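Gamma-glutamyltransferase 1 Threonine peptidase. MEROPS family T03 (PDB 7D9E) transfers gamma-glutamyl groups from donors such as glutathione to amino acids and also hydrolyses glutathione, as an N-terminal nucleophile enzyme of the gamma-glutamyltransferase family. Local coordinates at residues A120-H125 / A140-K145. Sequence-based numbering, arbitrary orientation.
Sequences AAQRVH and APLTGK
Gln122 lays its side chain along Ala140, the backbones of the two segments being closest here, with their CA atoms 5.2 Å apart. The CB of Gln122 meets the CB of Ala140 at 3.7 Å, and its CG rests 3.4 Å from Ala140 O. With CG anti to the backbone N (chi1 180°) and the next torsion also extended, the glutamine carries its amide past Ala140 to the neighbourhood of the Ala140 and Pro141 carbonyls. There Leu142 CD2 lies 4.1 Å from Gln122 CD, the two side chains crossing at about a right angle.

The second touch is purely apolar and more deeply buried: Val124 CG1 meets Leu142 CD1 at 3.9 Å and is as near to CG, so one methyl sits against the fork of the leucine. Val124 also packs on Ile134 and Leu142 on Tyr136, both of strand 133-136, and both touch Ile300 of the other chain, while Asn295 of that chain donates to Gln122 O. A water lies 2.8 Å from Arg123 O and 2.7 Å from Ala140 O, placed to donate to either, and so bridges the segments where no direct backbone bond does. An alanine in place of Gln122 would keep the touch on Ala140 but would probably strip cover from Leu142 CD2 and take away the amide that now sits beside Pro141 O.

The packing thins beyond Leu142, where Thr143 to Lys145 turn outward, exposed, into helix 144-153. The example illustrates how a few side chains and one water can join two irregular segments. It lies away from the donor pocket, beside a mixed sheet: 120-125 leads into strand 125-126, while 140-145 opens the beta-alpha-beta crossover from strand 133-136 through helix 144-153 to the parallel strand 156-159.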
ATOM      1  N   ALA B 120      -8.308  15.895  -3.599  1.00 15.73           N
ATOM      2  CA  ALA B 120      -8.008  16.346  -4.947  1.00 17.16           C
ATOM      3  C   ALA B 120      -6.780  17.242  -5.002  1.00 17.35           C
ATOM      4  O   ALA B 120      -6.216  17.411  -6.081  1.00 18.47           O
ATOM      5  CB  ALA B 120      -9.185  17.117  -5.537  1.00 18.74           C
ATOM      6  N   ALA B 121      -6.376  17.826  -3.880  1.00 16.35           N
ATOM      7  CA  ALA B 121      -5.277  18.774  -3.875  1.00 16.30           C
ATOM      8  C   ALA B 121      -3.999  18.169  -4.442  1.00 15.90           C
ATOM      9  O   ALA B 121      -3.699  16.981  -4.249  1.00 16.34           O
ATOM     10  CB  ALA B 121      -5.034  19.283  -2.457  1.00 16.95           C
ATOM     11  N   GLN B 122      -3.214  19.025  -5.103  1.00 17.70           N
ATOM     12  CA  GLN B 122      -1.865  18.663  -5.509  1.00 16.42           C
ATOM     13  C   GLN B 122      -1.097  18.029  -4.356  1.00 17.72           C
ATOM     14  O   GLN B 122      -1.158  18.503  -3.218  1.00 16.32           O
ATOM     15  CB  GLN B 122      -1.124  19.926  -5.952  1.00 16.47           C
ATOM     16  CG  GLN B 122       0.306  19.711  -6.396  1.00 16.84           C
ATOM     17  CD  GLN B 122       0.927  21.018  -6.845  1.00 20.67           C
ATOM     18  OE1 GLN B 122       1.312  21.200  -8.017  1.00 24.15           O
ATOM     19  NE2 GLN B 122       0.980  21.955  -5.930  1.00 21.19           N
ATOM     20  N   ARG B 123      -0.375  16.949  -4.662  1.00 15.89           N
ATOM     21  CA  ARG B 123       0.560  16.332  -3.732  1.00 14.61           C
ATOM     22  C   ARG B 123       1.916  16.231  -4.408  1.00 14.84           C
ATOM     23  O   ARG B 123       2.006  16.048  -5.628  1.00 17.49           O
ATOM     24  CB  ARG B 123       0.114  14.936  -3.274  1.00 16.31           C
ATOM     25  CG  ARG B 123      -1.152  14.986  -2.437  1.00 16.12           C
ATOM     26  CD  ARG B 123      -1.473  13.677  -1.793  1.00 14.22           C
ATOM     27  NE  ARG B 123      -1.797  12.608  -2.725  1.00 14.65           N
ATOM     28  CZ  ARG B 123      -3.022  12.301  -3.145  1.00 15.39           C
ATOM     29  NH1 ARG B 123      -4.065  13.027  -2.755  1.00 16.90           N
ATOM     30  NH2 ARG B 123      -3.202  11.300  -3.978  1.00 16.28           N
ATOM     31  N   VAL B 124       2.978  16.371  -3.608  1.00 15.82           N
ATOM     32  CA  VAL B 124       4.346  16.244  -4.107  1.00 15.67           C
ATOM     33  C   VAL B 124       5.118  15.371  -3.131  1.00 15.14           C
ATOM     34  O   VAL B 124       4.637  15.049  -2.047  1.00 17.60           O
ATOM     35  CB  VAL B 124       5.046  17.610  -4.307  1.00 17.59           C
ATOM     36  CG1 VAL B 124       4.277  18.440  -5.341  1.00 20.49           C
ATOM     37  CG2 VAL B 124       5.200  18.329  -2.999  1.00 19.43           C
ATOM     38  N   HIS B 125       6.350  15.021  -3.497  1.00 15.73           N
ATOM     39  CA  HIS B 125       7.094  14.057  -2.699  1.00 17.64           C
ATOM     40  C   HIS B 125       8.592  14.315  -2.769  1.00 18.22           C
ATOM     41  O   HIS B 125       9.139  14.571  -3.846  1.00 19.10           O
ATOM     42  CB  HIS B 125       6.797  12.655  -3.239  1.00 16.46           C
ATOM     43  CG  HIS B 125       7.552  11.562  -2.565  1.00 15.91           C
ATOM     44  ND1 HIS B 125       7.260  11.135  -1.284  1.00 17.41           N
ATOM     45  CD2 HIS B 125       8.602  10.818  -2.986  1.00 17.24           C
ATOM     46  CE1 HIS B 125       8.088  10.152  -0.958  1.00 17.13           C
ATOM     47  NE2 HIS B 125       8.915   9.947  -1.969  1.00 18.92           N
ATOM     48  N   ALA B 140      -1.444  17.085 -11.302  1.00 18.98           N
ATOM     49  CA  ALA B 140      -1.293  18.412 -10.703  1.00 19.99           C
ATOM     50  C   ALA B 140       0.180  18.776 -10.687  1.00 20.19           C
ATOM     51  O   ALA B 140       0.830  18.780  -9.636  1.00 19.68           O
ATOM     52  CB  ALA B 140      -1.882  18.438  -9.293  1.00 20.29           C
ATOM     53  N   PRO B 141       0.746  19.082 -11.845  1.00 20.62           N
ATOM     54  CA  PRO B 141       2.192  19.307 -11.904  1.00 22.32           C
ATOM     55  C   PRO B 141       2.590  20.586 -11.190  1.00 20.78           C
ATOM     56  O   PRO B 141       1.798  21.521 -11.045  1.00 23.16           O
ATOM     57  CB  PRO B 141       2.475  19.408 -13.404  1.00 24.73           C
ATOM     58  CG  PRO B 141       1.173  19.828 -14.005  1.00 24.27           C
ATOM     59  CD  PRO B 141       0.113  19.159 -13.174  1.00 23.26           C
ATOM     60  N   LEU B 142       3.833  20.605 -10.723  1.00 23.24           N
ATOM     61  CA  LEU B 142       4.412  21.833 -10.203  1.00 22.89           C
ATOM     62  C   LEU B 142       4.688  22.788 -11.354  1.00 26.08           C
ATOM     63  O   LEU B 142       5.367  22.434 -12.325  1.00 30.02           O
ATOM     64  CB  LEU B 142       5.705  21.523  -9.455  1.00 24.76           C
ATOM     65  CG  LEU B 142       5.496  21.013  -8.033  1.00 24.91           C
ATOM     66  CD1 LEU B 142       6.803  20.480  -7.442  1.00 24.49           C
ATOM     67  CD2 LEU B 142       4.905  22.082  -7.143  1.00 26.16           C
ATOM     68  N   THR B 143       4.148  23.998 -11.251  1.00 23.60           N
ATOM     69  CA  THR B 143       4.298  24.980 -12.309  1.00 26.32           C
ATOM     70  C   THR B 143       4.323  26.371 -11.695  1.00 28.49           C
ATOM     71  O   THR B 143       4.067  26.557 -10.498  1.00 29.05           O
ATOM     72  CB  THR B 143       3.145  24.916 -13.319  1.00 34.11           C
ATOM     73  OG1 THR B 143       1.927  25.293 -12.666  1.00 38.09           O
ATOM     74  CG2 THR B 143       2.999  23.527 -13.910  1.00 43.06           C
ATOM     75  N   GLY B 144       4.622  27.356 -12.540  1.00 27.78           N
ATOM     76  CA  GLY B 144       4.457  28.745 -12.172  1.00 32.93           C
ATOM     77  C   GLY B 144       5.345  29.171 -11.017  1.00 27.18           C
ATOM     78  O   GLY B 144       6.464  28.686 -10.838  1.00 27.16           O
ATOM     79  N   LYS B 145       4.827  30.109 -10.216  1.00 27.69           N
ATOM     80  CA  LYS B 145       5.670  30.750  -9.212  1.00 29.30           C
ATOM     81  C   LYS B 145       6.159  29.761  -8.159  1.00 24.05           C
ATOM     82  O   LYS B 145       7.276  29.899  -7.652  1.00 28.01           O
ATOM     83  CB  LYS B 145       4.941  31.917  -8.539  1.00 31.37           C
ATOM     84  CG  LYS B 145       3.703  31.515  -7.754  1.00 37.50           C
ATOM     85  CD  LYS B 145       2.850  32.721  -7.393  1.00 46.79           C
ATOM     86  CE  LYS B 145       1.649  32.322  -6.544  1.00 54.88           C
ATOM     87  NZ  LYS B 145       1.063  33.481  -5.811  1.00 63.83           N
TER
HETATM   88  O   HOH W   1       2.261  16.910  -8.262  1.00 22.60           O